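Local coordinates for protein ElaA (Pseudomonas aeruginosa, PDB 1XEB) that probably transfers an acyl group, such as acetyl, from an acyl-CoA to an amine, and has a GNAT-type acyltransferase fold, at residues A11-T14 and L15-Y19; Q23-T26 and E27-V31; A54-G58 and Q59-Y63; Q95-E98 and R99-A103. All blocks are in the same frame, centred on the assembly; numbering follows the deposited sequence.

In the fold
All four contacts are local and follow one another along a single GNAT-type chain. Interactions 1 and 2 share helix 15-32, the first capping its start and the second lying near its end, with centres about 17 Å apart. Interaction 3 is the tip of the hairpin made by strands 50-56 and 59-67. It packs against that helix, Glu17 meeting Trp55 and Leu24 meeting Leu60 and Tyr63. Interaction 4, on helix 92-108, touches the hairpin through Leu96 on Ala62 and Tyr63, but its nearest atoms stay about 8 Å from interaction 2 and 13 Å from interaction 1. The hairpin strands thus lie between two helices, the layered build of an acyltransferase core.

Interaction 1: residues A11-T14 and L15-Y19; sequences ADLT and LKELY
A capping box starts helix 15-32, with Thr14 as N-cap and Glu17 as its partner three residues on. Glu17 N gives its hydrogen to Thr14 OG1 at 3.3 Å, and in return Thr14 N donates to Glu17 OE2 at 3.0 Å. This second bond reaches the carboxylate on its anti side, with the donor 32° out of the carboxylate plane. The side-chain shapes suit the exchange: Thr14 OG1 sits between its own backbone N and carbonyl carbon (chi1 55°), while the Glu17 chain runs extended beyond CG and crosses the threonine side chain. The first regular helical bond follows, Leu18 N to Thr14 O at 3.1 Å and almost straight. Lys16 bends at three successive torsions, which brings its CE to 3.5 Å from Thr14 CB. On either side of the box, Leu13 and Leu18 occupy the positions of a hydrophobic staple, with Leu13 CD1 4.3 Å from Leu18 CG. Lys8 reaches in from strand 4-9, making a salt bridge with Glu17 OE2 and a hydrogen bond to Asp12 O. Glu17 OE2 is therefore gripped by a backbone amide and an ammonium group together, an environment that should stabilise its negative charge while the threonine hydroxyl satisfies an amide at the helix start.

Interaction 2: residues Q23-T26 and E27-V31; sequences QLRT and EVFVV
From Gln23 to Phe29 the backbone runs as a regular alpha helix, Glu27, Val28 and Phe29 N binding Gln23, Leu24 and Arg25 O, before it widens into a pi-type turn. The widening is centred on Thr26 O, which accepts two amides: Val31 N at 2.9 Å, almost straight out from the oxygen along the carbonyl bond, and Val30 N, also at 2.9 Å but from above the carbonyl plane and with a more bent N-H angle of 134°. The turn lies near the end of helix 15-32, which packs on the sheet of this GNAT-type fold. Thr26 and Val30 lie side by side and point the same way. Thr26 CG2, anti to its backbone N, meets Val30 CB at 3.7 Å, while its OG1 turns back to bond Leu22 O. On the side of the helix that faces the sheet, Leu24 CD1 approaches Val28 CG2 at 4.4 Å, and both side chains rest on Val82 of strand 76-83. Gln23 and Glu27 cross at an angle, amide and carboxylate planes 63° apart, their OE1 atoms 3.9 Å from each other. Arg25 points away from the following turn: its NE pairs with Glu39 and its NH2 with Asp44, so this buried guanidinium is held by two carboxylates. Its aliphatic part still borders the Phe29 ring, Arg25 CG standing 4.2 Å from Phe29 CE1. Closer to the backbone, Phe29 CB comes to 3.3 Å from Arg25 O.

Interaction 3: residues A54-G58 and Q59-Y63; sequences AWRDG and QLLAY
Ala54 faces two residues of the returning strand. Its N donates to Ala62 O at 3.0 Å and its O accepts from Leu61 N at 3.0 Å, so Leu61 is the extra residue of a classic beta bulge; the methyls of Ala54 and Ala62 meet on one face of the sheet. Leu60 CD2 also lies 3.2 Å from Ala54 O. Trp55 pairs with Leu60 in a non-hydrogen-bonded position, on the face turned to helix 15-32. Its indole, with CG anti to the carbonyl carbon (chi1 -69°), lies across the leucine, which meets one ring face: Leu60 CB stands 4.2 Å from the centroid of the six-membered ring in a CH-pi contact, just 4° off the normal. Arg56 closes a hydrogen-bonded pair with Gln59, its N binding Gln59 O in the carbonyl plane at 2.9 Å. The Arg56 guanidinium lays one face over Leu61, with Leu61 CD1 3.8 Å from Arg56 CZ, while its NE makes a long salt bridge to Asp57 OD2, 4.0 Å away. Asp57 and Gly58, both with positive phi, fill the corners of a type I' turn, closed by Gln59 N to Arg56 O at 3.1 Å. Such a turn is characteristic of a tight two-residue beta hairpin, here joining neighbouring antiparallel strands 50-56 and 59-67 of the GNAT sheet.

Interaction 4: residues Q95-E98 and R99-A103; sequences QLME and RALQA
Ala100 N to Leu96 O, at 2.7 Å, is the shortest of four successive alpha-helical bonds, and its donor lies nearly in line with the carbonyl. Arg99 N to Gln95 O at 3.1 Å, Leu101 N to Met97 O and Gln102 N to Glu98 O complete the run. The Arg99 chain, extended from CG to NE, passes along the Gln95 carbonyl, with Arg99 CG and CD each 3.6 Å from Gln95 O. It ends beside Trp5 of strand 4-9, where the guanidinium makes a cation-pi contact. Met97, present as selenomethionine, sends its CG to within 4.5 Å of Leu101 CD2, and both side chains touch Tyr128. Ala100 CB sits 3.3 Å from Leu96 O, and its methyl packs on Leu64 and Ile78 of the sheet. Leu96 reaches Ala62 and Leu64 on the same side. Gly91, whose O takes a weak hydrogen bond from Gln95 NE2, lies just before the helix, in the segment that in GNAT relatives binds the acyl-CoA pyrophosphate and probably does so here. Helix 92-108 is the crossover helix of a beta-alpha-beta unit between parallel strands 76-83 and 113-118, characteristic of the GNAT cofactor-binding core.

Interaction 1: residues A11-T14 and L15-Y19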
loop_
_atom_site.group_PDB
_atom_site.type_symbol
_atom_site.label_atom_id
_atom_site.label_comp_id
_atom_site.label_asym_id
_atom_site.label_seq_id
_atom_site.Cartn_x
_atom_site.Cartn_y
_atom_site.Cartn_z
ATOM N N ALA A 11 11.085 -11.657 -2.920
ATOM C CA ALA A 11 12.234 -12.453 -3.326
ATOM C C ALA A 11 12.394 -12.531 -4.838
ATOM O O ALA A 11 13.429 -12.971 -5.326
ATOM C CB ALA A 11 12.122 -13.849 -2.752
ATOM N N ASP A 12 11.366 -12.094 -5.564
ATOM C CA ASP A 12 11.363 -12.111 -7.019
ATOM C C ASP A 12 11.521 -10.729 -7.655
ATOM O O ASP A 12 11.455 -10.586 -8.878
ATOM C CB ASP A 12 10.077 -12.769 -7.522
ATOM C CG ASP A 12 9.992 -14.229 -7.134
ATOM O OD1 ASP A 12 10.999 -14.941 -7.344
ATOM O OD2 ASP A 12 8.938 -14.673 -6.628
ATOM N N LEU A 13 11.728 -9.704 -6.840
ATOM C CA LEU A 13 11.916 -8.370 -7.393
ATOM C C LEU A 13 13.235 -8.290 -8.177
ATOM O O LEU A 13 14.191 -9.014 -7.888
ATOM C CB LEU A 13 11.945 -7.325 -6.270
ATOM C CG LEU A 13 10.671 -7.053 -5.467
ATOM C CD1 LEU A 13 10.992 -6.241 -4.240
ATOM C CD2 LEU A 13 9.674 -6.324 -6.337
ATOM N N THR A 14 13.273 -7.416 -9.177
ATOM C CA THR A 14 14.491 -7.185 -9.941
ATOM C C THR A 14 15.053 -5.879 -9.370
ATOM O O THR A 14 14.292 -5.075 -8.807
ATOM C CB THR A 14 14.206 -6.951 -11.434
ATOM O OG1 THR A 14 13.274 -5.867 -11.573
ATOM C CG2 THR A 14 13.639 -8.207 -12.076
ATOM N N LEU A 15 16.362 -5.660 -9.504
ATOM C CA LEU A 15 16.962 -4.425 -9.001
ATOM C C LEU A 15 16.212 -3.198 -9.536
ATOM O O LEU A 15 15.974 -2.241 -8.804
ATOM C CB LEU A 15 18.437 -4.319 -9.408
ATOM C CG LEU A 15 19.473 -5.288 -8.842
ATOM C CD1 LEU A 15 20.829 -4.947 -9.447
ATOM C CD2 LEU A 15 19.532 -5.180 -7.326
ATOM N N LYS A 16 15.831 -3.231 -10.810
ATOM C CA LYS A 16 15.114 -2.101 -11.407
ATOM C C LYS A 16 13.810 -1.781 -10.670
ATOM O O LYS A 16 13.562 -0.633 -10.312
ATOM C CB LYS A 16 14.812 -2.385 -12.884
ATOM C CG LYS A 16 16.071 -2.570 -13.746
ATOM C CD LYS A 16 16.038 -3.858 -14.593
ATOM C CE LYS A 16 16.136 -5.136 -13.731
ATOM N NZ LYS A 16 17.369 -5.191 -12.863
ATOM N N GLU A 17 12.990 -2.811 -10.460
ATOM C CA GLU A 17 11.702 -2.711 -9.772
ATOM C C GLU A 17 11.801 -2.157 -8.342
ATOM O O GLU A 17 11.086 -1.217 -7.982
ATOM C CB GLU A 17 11.032 -4.096 -9.743
ATOM C CG GLU A 17 10.423 -4.530 -11.073
ATOM C CD GLU A 17 10.065 -6.014 -11.130
ATOM O OE1 GLU A 17 9.303 -6.410 -12.046
ATOM O OE2 GLU A 17 10.556 -6.790 -10.280
ATOM N N LEU A 18 12.687 -2.743 -7.537
ATOM C CA LEU A 18 12.887 -2.325 -6.146
ATOM C C LEU A 18 13.224 -0.840 -6.135
ATOM O O LEU A 18 12.679 -0.036 -5.364
ATOM C CB LEU A 18 14.051 -3.117 -5.522
ATOM C CG LEU A 18 14.125 -3.310 -3.998
ATOM C CD1 LEU A 18 15.594 -3.302 -3.553
ATOM C CD2 LEU A 18 13.339 -2.212 -3.272
ATOM N N TYR A 19 14.147 -0.482 -7.013
ATOM C CA TYR A 19 14.577 0.890 -7.124
ATOM C C TYR A 19 13.361 1.736 -7.488
ATOM O O TYR A 19 13.058 2.730 -6.826
ATOM C CB TYR A 19 15.669 0.975 -8.191
ATOM C CG TYR A 19 16.465 2.245 -8.139
ATOM C CD1 TYR A 19 16.125 3.331 -8.938
ATOM C CD2 TYR A 19 17.507 2.392 -7.227
ATOM C CE1 TYR A 19 16.798 4.541 -8.829
ATOM C CE2 TYR A 19 18.178 3.588 -7.105
ATOM C CZ TYR A 19 17.821 4.664 -7.910
ATOM O OH TYR A 19 18.483 5.858 -7.789
#

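Interaction 2: residues Q23-T26 and E27-V31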
loop_
_atom_site.group_PDB
_atom_site.type_symbol
_atom_site.label_atom_id
_atom_site.label_comp_id
_atom_site.label_asym_id
_atom_site.label_seq_id
_atom_site.Cartn_x
_atom_site.Cartn_y
_atom_site.Cartn_z
ATOM N N GLN A 23 11.632 4.632 -5.329
ATOM C CA GLN A 23 11.721 5.974 -5.861
ATOM C C GLN A 23 10.353 6.653 -5.925
ATOM O O GLN A 23 10.241 7.866 -5.709
ATOM C CB GLN A 23 12.340 5.926 -7.240
ATOM C CG GLN A 23 12.770 7.276 -7.717
ATOM C CD GLN A 23 12.162 7.591 -9.038
ATOM O OE1 GLN A 23 11.350 8.517 -9.158
ATOM N NE2 GLN A 23 12.534 6.809 -10.056
ATOM N N LEU A 24 9.311 5.877 -6.224
ATOM C CA LEU A 24 7.963 6.442 -6.303
ATOM C C LEU A 24 7.487 6.791 -4.893
ATOM O O LEU A 24 6.913 7.862 -4.643
ATOM C CB LEU A 24 7.001 5.436 -6.940
ATOM C CG LEU A 24 5.527 5.865 -6.985
ATOM C CD1 LEU A 24 5.384 7.201 -7.697
ATOM C CD2 LEU A 24 4.711 4.792 -7.686
ATOM N N ARG A 25 7.761 5.883 -3.964
ATOM C CA ARG A 25 7.364 6.065 -2.572
ATOM C C ARG A 25 8.017 7.289 -1.945
ATOM O O ARG A 25 7.374 8.043 -1.194
ATOM C CB ARG A 25 7.695 4.794 -1.781
ATOM C CG ARG A 25 6.627 3.723 -1.910
ATOM C CD ARG A 25 7.112 2.359 -1.450
ATOM N NE ARG A 25 7.868 2.402 -0.196
ATOM C CZ ARG A 25 8.347 1.318 0.390
ATOM N NH1 ARG A 25 9.039 1.409 1.527
ATOM N NH2 ARG A 25 8.115 0.134 -0.164
ATOM N N THR A 26 9.285 7.497 -2.272
ATOM C CA THR A 26 10.026 8.625 -1.735
ATOM C C THR A 26 9.501 9.917 -2.335
ATOM O O THR A 26 9.327 10.932 -1.638
ATOM C CB THR A 26 11.525 8.515 -2.063
ATOM O OG1 THR A 26 12.068 7.341 -1.455
ATOM C CG2 THR A 26 12.259 9.724 -1.548
ATOM N N GLU A 27 9.248 9.874 -3.637
ATOM C CA GLU A 27 8.758 11.049 -4.335
ATOM C C GLU A 27 7.464 11.564 -3.726
ATOM O O GLU A 27 7.293 12.765 -3.560
ATOM C CB GLU A 27 8.555 10.722 -5.807
ATOM C CG GLU A 27 7.925 11.840 -6.626
ATOM C CD GLU A 27 7.794 11.446 -8.082
ATOM O OE1 GLU A 27 8.814 11.520 -8.808
ATOM O OE2 GLU A 27 6.677 11.038 -8.490
ATOM N N VAL A 28 6.556 10.653 -3.383
ATOM C CA VAL A 28 5.284 11.053 -2.801
ATOM C C VAL A 28 5.273 11.227 -1.283
ATOM O O VAL A 28 4.915 12.291 -0.806
ATOM C CB VAL A 28 4.173 10.081 -3.218
ATOM C CG1 VAL A 28 2.850 10.465 -2.568
ATOM C CG2 VAL A 28 4.036 10.117 -4.741
ATOM N N PHE A 29 5.660 10.205 -0.526
ATOM C CA PHE A 29 5.651 10.303 0.938
ATOM C C PHE A 29 6.744 11.185 1.526
ATOM O O PHE A 29 6.531 11.811 2.561
ATOM C CB PHE A 29 5.716 8.906 1.575
ATOM C CG PHE A 29 4.575 8.020 1.184
ATOM C CD1 PHE A 29 4.808 6.748 0.676
ATOM C CD2 PHE A 29 3.266 8.484 1.261
ATOM C CE1 PHE A 29 3.762 5.950 0.239
ATOM C CE2 PHE A 29 2.214 7.699 0.829
ATOM C CZ PHE A 29 2.458 6.424 0.312
ATOM N N VAL A 30 7.907 11.247 0.885
ATOM C CA VAL A 30 8.970 12.100 1.399
ATOM C C VAL A 30 8.956 13.497 0.781
ATOM O O VAL A 30 8.784 14.490 1.477
ATOM C CB VAL A 30 10.367 11.498 1.159
ATOM C CG1 VAL A 30 11.438 12.456 1.667
ATOM C CG2 VAL A 30 10.491 10.173 1.857
ATOM N N VAL A 31 9.110 13.580 -0.533
ATOM C CA VAL A 31 9.169 14.884 -1.181
ATOM C C VAL A 31 7.899 15.711 -1.293
ATOM O O VAL A 31 7.775 16.754 -0.654
ATOM C CB VAL A 31 9.783 14.777 -2.586
ATOM C CG1 VAL A 31 9.936 16.190 -3.200
ATOM C CG2 VAL A 31 11.129 14.078 -2.503
#

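Interaction 3: residues A54-G58 and Q59-Y63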
loop_
_atom_site.group_PDB
_atom_site.type_symbol
_atom_site.label_atom_id
_atom_site.label_comp_id
_atom_site.label_asym_id
_atom_site.label_seq_id
_atom_site.Cartn_x
_atom_site.Cartn_y
_atom_site.Cartn_z
ATOM N N ALA A 54 1.759 -1.181 -10.960
ATOM C CA ALA A 54 1.062 -0.899 -12.205
ATOM C C ALA A 54 2.048 -0.074 -13.031
ATOM O O ALA A 54 2.477 1.008 -12.614
ATOM C CB ALA A 54 -0.214 -0.115 -11.943
ATOM N N TRP A 55 2.419 -0.613 -14.191
ATOM C CA TRP A 55 3.368 0.034 -15.097
ATOM C C TRP A 55 2.772 0.533 -16.420
ATOM O O TRP A 55 1.763 0.013 -16.898
ATOM C CB TRP A 55 4.493 -0.936 -15.426
ATOM C CG TRP A 55 5.393 -1.252 -14.297
ATOM C CD1 TRP A 55 5.145 -2.095 -13.259
ATOM C CD2 TRP A 55 6.732 -0.777 -14.124
ATOM N NE1 TRP A 55 6.254 -2.185 -12.449
ATOM C CE2 TRP A 55 7.242 -1.383 -12.959
ATOM C CE3 TRP A 55 7.551 0.101 -14.844
ATOM C CZ2 TRP A 55 8.537 -1.139 -12.498
ATOM C CZ3 TRP A 55 8.839 0.343 -14.384
ATOM C CH2 TRP A 55 9.319 -0.272 -13.226
ATOM N N ARG A 56 3.417 1.540 -17.007
ATOM C CA ARG A 56 3.010 2.094 -18.296
ATOM C C ARG A 56 4.214 2.772 -18.941
ATOM O O ARG A 56 4.722 3.779 -18.433
ATOM C CB ARG A 56 1.885 3.118 -18.145
ATOM C CG ARG A 56 1.175 3.460 -19.468
ATOM C CD ARG A 56 0.385 4.764 -19.381
ATOM N NE ARG A 56 1.264 5.929 -19.231
ATOM C CZ ARG A 56 0.855 7.150 -18.885
ATOM N NH1 ARG A 56 1.731 8.141 -18.777
ATOM N NH2 ARG A 56 -0.427 7.382 -18.639
ATOM N N ASP A 57 4.676 2.201 -20.051
ATOM C CA ASP A 57 5.805 2.746 -20.801
ATOM C C ASP A 57 7.055 2.994 -19.954
ATOM O O ASP A 57 7.585 4.102 -19.938
ATOM C CB ASP A 57 5.388 4.057 -21.498
ATOM C CG ASP A 57 4.235 3.862 -22.493
ATOM O OD1 ASP A 57 4.348 2.983 -23.381
ATOM O OD2 ASP A 57 3.217 4.591 -22.395
ATOM N N GLY A 58 7.517 1.966 -19.251
ATOM C CA GLY A 58 8.713 2.114 -18.435
ATOM C C GLY A 58 8.565 2.879 -17.124
ATOM O O GLY A 58 9.497 2.925 -16.322
ATOM N N GLN A 59 7.395 3.471 -16.896
ATOM C CA GLN A 59 7.141 4.231 -15.664
ATOM C C GLN A 59 6.218 3.484 -14.684
ATOM O O GLN A 59 5.222 2.876 -15.094
ATOM C CB GLN A 59 6.498 5.577 -16.015
ATOM C CG GLN A 59 7.362 6.480 -16.888
ATOM C CD GLN A 59 8.625 6.897 -16.165
ATOM O OE1 GLN A 59 8.573 7.649 -15.166
ATOM N NE2 GLN A 59 9.774 6.412 -16.643
ATOM N N LEU A 60 6.555 3.546 -13.395
ATOM C CA LEU A 60 5.738 2.927 -12.351
ATOM C C LEU A 60 4.741 4.020 -11.948
ATOM O O LEU A 60 5.132 5.048 -11.400
ATOM C CB LEU A 60 6.598 2.548 -11.140
ATOM C CG LEU A 60 6.143 1.354 -10.298
ATOM C CD1 LEU A 60 6.659 1.492 -8.863
ATOM C CD2 LEU A 60 4.644 1.287 -10.304
ATOM N N LEU A 61 3.460 3.811 -12.219
ATOM C CA LEU A 61 2.475 4.839 -11.901
ATOM C C LEU A 61 1.689 4.630 -10.610
ATOM O O LEU A 61 1.160 5.584 -10.032
ATOM C CB LEU A 61 1.506 5.006 -13.070
ATOM C CG LEU A 61 2.095 5.357 -14.443
ATOM C CD1 LEU A 61 0.936 5.665 -15.389
ATOM C CD2 LEU A 61 3.044 6.555 -14.355
ATOM N N ALA A 62 1.608 3.385 -10.153
ATOM C CA ALA A 62 0.880 3.097 -8.931
ATOM C C ALA A 62 1.526 1.927 -8.233
ATOM O O ALA A 62 2.040 1.004 -8.888
ATOM C CB ALA A 62 -0.584 2.778 -9.234
ATOM N N TYR A 63 1.470 1.966 -6.904
ATOM C CA TYR A 63 2.058 0.934 -6.077
ATOM C C TYR A 63 1.386 0.810 -4.720
ATOM O O TYR A 63 0.777 1.751 -4.219
ATOM C CB TYR A 63 3.535 1.264 -5.856
ATOM C CG TYR A 63 4.219 0.425 -4.803
ATOM C CD1 TYR A 63 4.857 -0.766 -5.139
ATOM C CD2 TYR A 63 4.203 0.809 -3.469
ATOM C CE1 TYR A 63 5.466 -1.554 -4.166
ATOM C CE2 TYR A 63 4.799 0.026 -2.489
ATOM C CZ TYR A 63 5.434 -1.153 -2.841
ATOM O OH TYR A 63 6.056 -1.918 -1.873
#

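Interaction 4: residues Q95-E98 and R99-A103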
loop_
_atom_site.group_PDB
_atom_site.type_symbol
_atom_site.label_atom_id
_atom_site.label_comp_id
_atom_site.label_asym_id
_atom_site.label_seq_id
_atom_site.Cartn_x
_atom_site.Cartn_y
_atom_site.Cartn_z
ATOM N N GLN A 95 -8.501 0.951 -8.420
ATOM C CA GLN A 95 -7.890 -0.215 -9.064
ATOM C C GLN A 95 -6.881 -0.887 -8.125
ATOM O O GLN A 95 -6.745 -2.119 -8.110
ATOM C CB GLN A 95 -7.216 0.203 -10.370
ATOM C CG GLN A 95 -8.178 0.850 -11.357
ATOM C CD GLN A 95 -7.494 1.299 -12.644
ATOM O OE1 GLN A 95 -7.000 0.477 -13.431
ATOM N NE2 GLN A 95 -7.457 2.612 -12.865
ATOM N N LEU A 96 -6.189 -0.070 -7.332
ATOM C CA LEU A 96 -5.209 -0.573 -6.380
ATOM C C LEU A 96 -5.936 -1.373 -5.307
ATOM O O LEU A 96 -5.655 -2.555 -5.092
ATOM C CB LEU A 96 -4.455 0.591 -5.735
ATOM C CG LEU A 96 -3.373 1.271 -6.572
ATOM C CD1 LEU A 96 -3.183 2.697 -6.102
ATOM C CD2 LEU A 96 -2.076 0.477 -6.478
HETATM N N MSE A 97 -6.885 -0.726 -4.649
HETATM C CA MSE A 97 -7.650 -1.371 -3.600
HETATM C C MSE A 97 -8.310 -2.660 -4.081
HETATM O O MSE A 97 -8.337 -3.655 -3.347
HETATM C CB MSE A 97 -8.717 -0.418 -3.079
HETATM C CG MSE A 97 -9.037 -0.615 -1.600
HETATM SE SE MSE A 97 -7.470 -0.371 -0.466
HETATM C CE MSE A 97 -6.433 0.815 -1.580
ATOM N N GLU A 98 -8.834 -2.653 -5.308
ATOM C CA GLU A 98 -9.482 -3.839 -5.837
ATOM C C GLU A 98 -8.490 -4.981 -5.996
ATOM O O GLU A 98 -8.767 -6.106 -5.592
ATOM C CB GLU A 98 -10.147 -3.570 -7.193
ATOM C CG GLU A 98 -10.864 -4.813 -7.748
ATOM C CD GLU A 98 -11.064 -4.795 -9.256
ATOM O OE1 GLU A 98 -11.043 -5.891 -9.864
ATOM O OE2 GLU A 98 -11.253 -3.706 -9.840
ATOM N N ARG A 99 -7.337 -4.703 -6.595
ATOM C CA ARG A 99 -6.346 -5.757 -6.793
ATOM C C ARG A 99 -5.685 -6.175 -5.495
ATOM O O ARG A 99 -5.300 -7.329 -5.340
ATOM C CB ARG A 99 -5.287 -5.321 -7.803
ATOM C CG ARG A 99 -5.778 -5.372 -9.226
ATOM C CD ARG A 99 -4.963 -4.467 -10.144
ATOM N NE ARG A 99 -5.587 -4.291 -11.454
ATOM C CZ ARG A 99 -5.559 -5.194 -12.433
ATOM N NH1 ARG A 99 -4.933 -6.357 -12.256
ATOM N NH2 ARG A 99 -6.146 -4.926 -13.603
ATOM N N ALA A 100 -5.565 -5.242 -4.558
ATOM C CA ALA A 100 -4.949 -5.555 -3.275
ATOM C C ALA A 100 -5.822 -6.559 -2.535
ATOM O O ALA A 100 -5.336 -7.564 -2.024
ATOM C CB ALA A 100 -4.788 -4.294 -2.442
ATOM N N LEU A 101 -7.118 -6.274 -2.478
ATOM C CA LEU A 101 -8.051 -7.160 -1.798
ATOM C C LEU A 101 -8.036 -8.546 -2.440
ATOM O O LEU A 101 -8.102 -9.568 -1.748
ATOM C CB LEU A 101 -9.460 -6.554 -1.829
ATOM C CG LEU A 101 -9.912 -5.939 -0.490
ATOM C CD1 LEU A 101 -8.719 -5.642 0.407
ATOM C CD2 LEU A 101 -10.714 -4.683 -0.749
ATOM N N GLN A 102 -7.927 -8.571 -3.765
ATOM C CA GLN A 102 -7.893 -9.823 -4.506
ATOM C C GLN A 102 -6.608 -10.585 -4.243
ATOM O O GLN A 102 -6.600 -11.815 -4.201
ATOM C CB GLN A 102 -8.013 -9.557 -6.002
ATOM C CG GLN A 102 -7.808 -10.802 -6.821
ATOM C CD GLN A 102 -7.975 -10.560 -8.293
ATOM O OE1 GLN A 102 -7.164 -9.879 -8.929
ATOM N NE2 GLN A 102 -9.042 -11.114 -8.853
ATOM N N ALA A 103 -5.516 -9.848 -4.085
ATOM C CA ALA A 103 -4.210 -10.456 -3.830
ATOM C C ALA A 103 -4.186 -11.074 -2.423
ATOM O O ALA A 103 -3.713 -12.200 -2.228
ATOM C CB ALA A 103 -3.123 -9.400 -3.970
#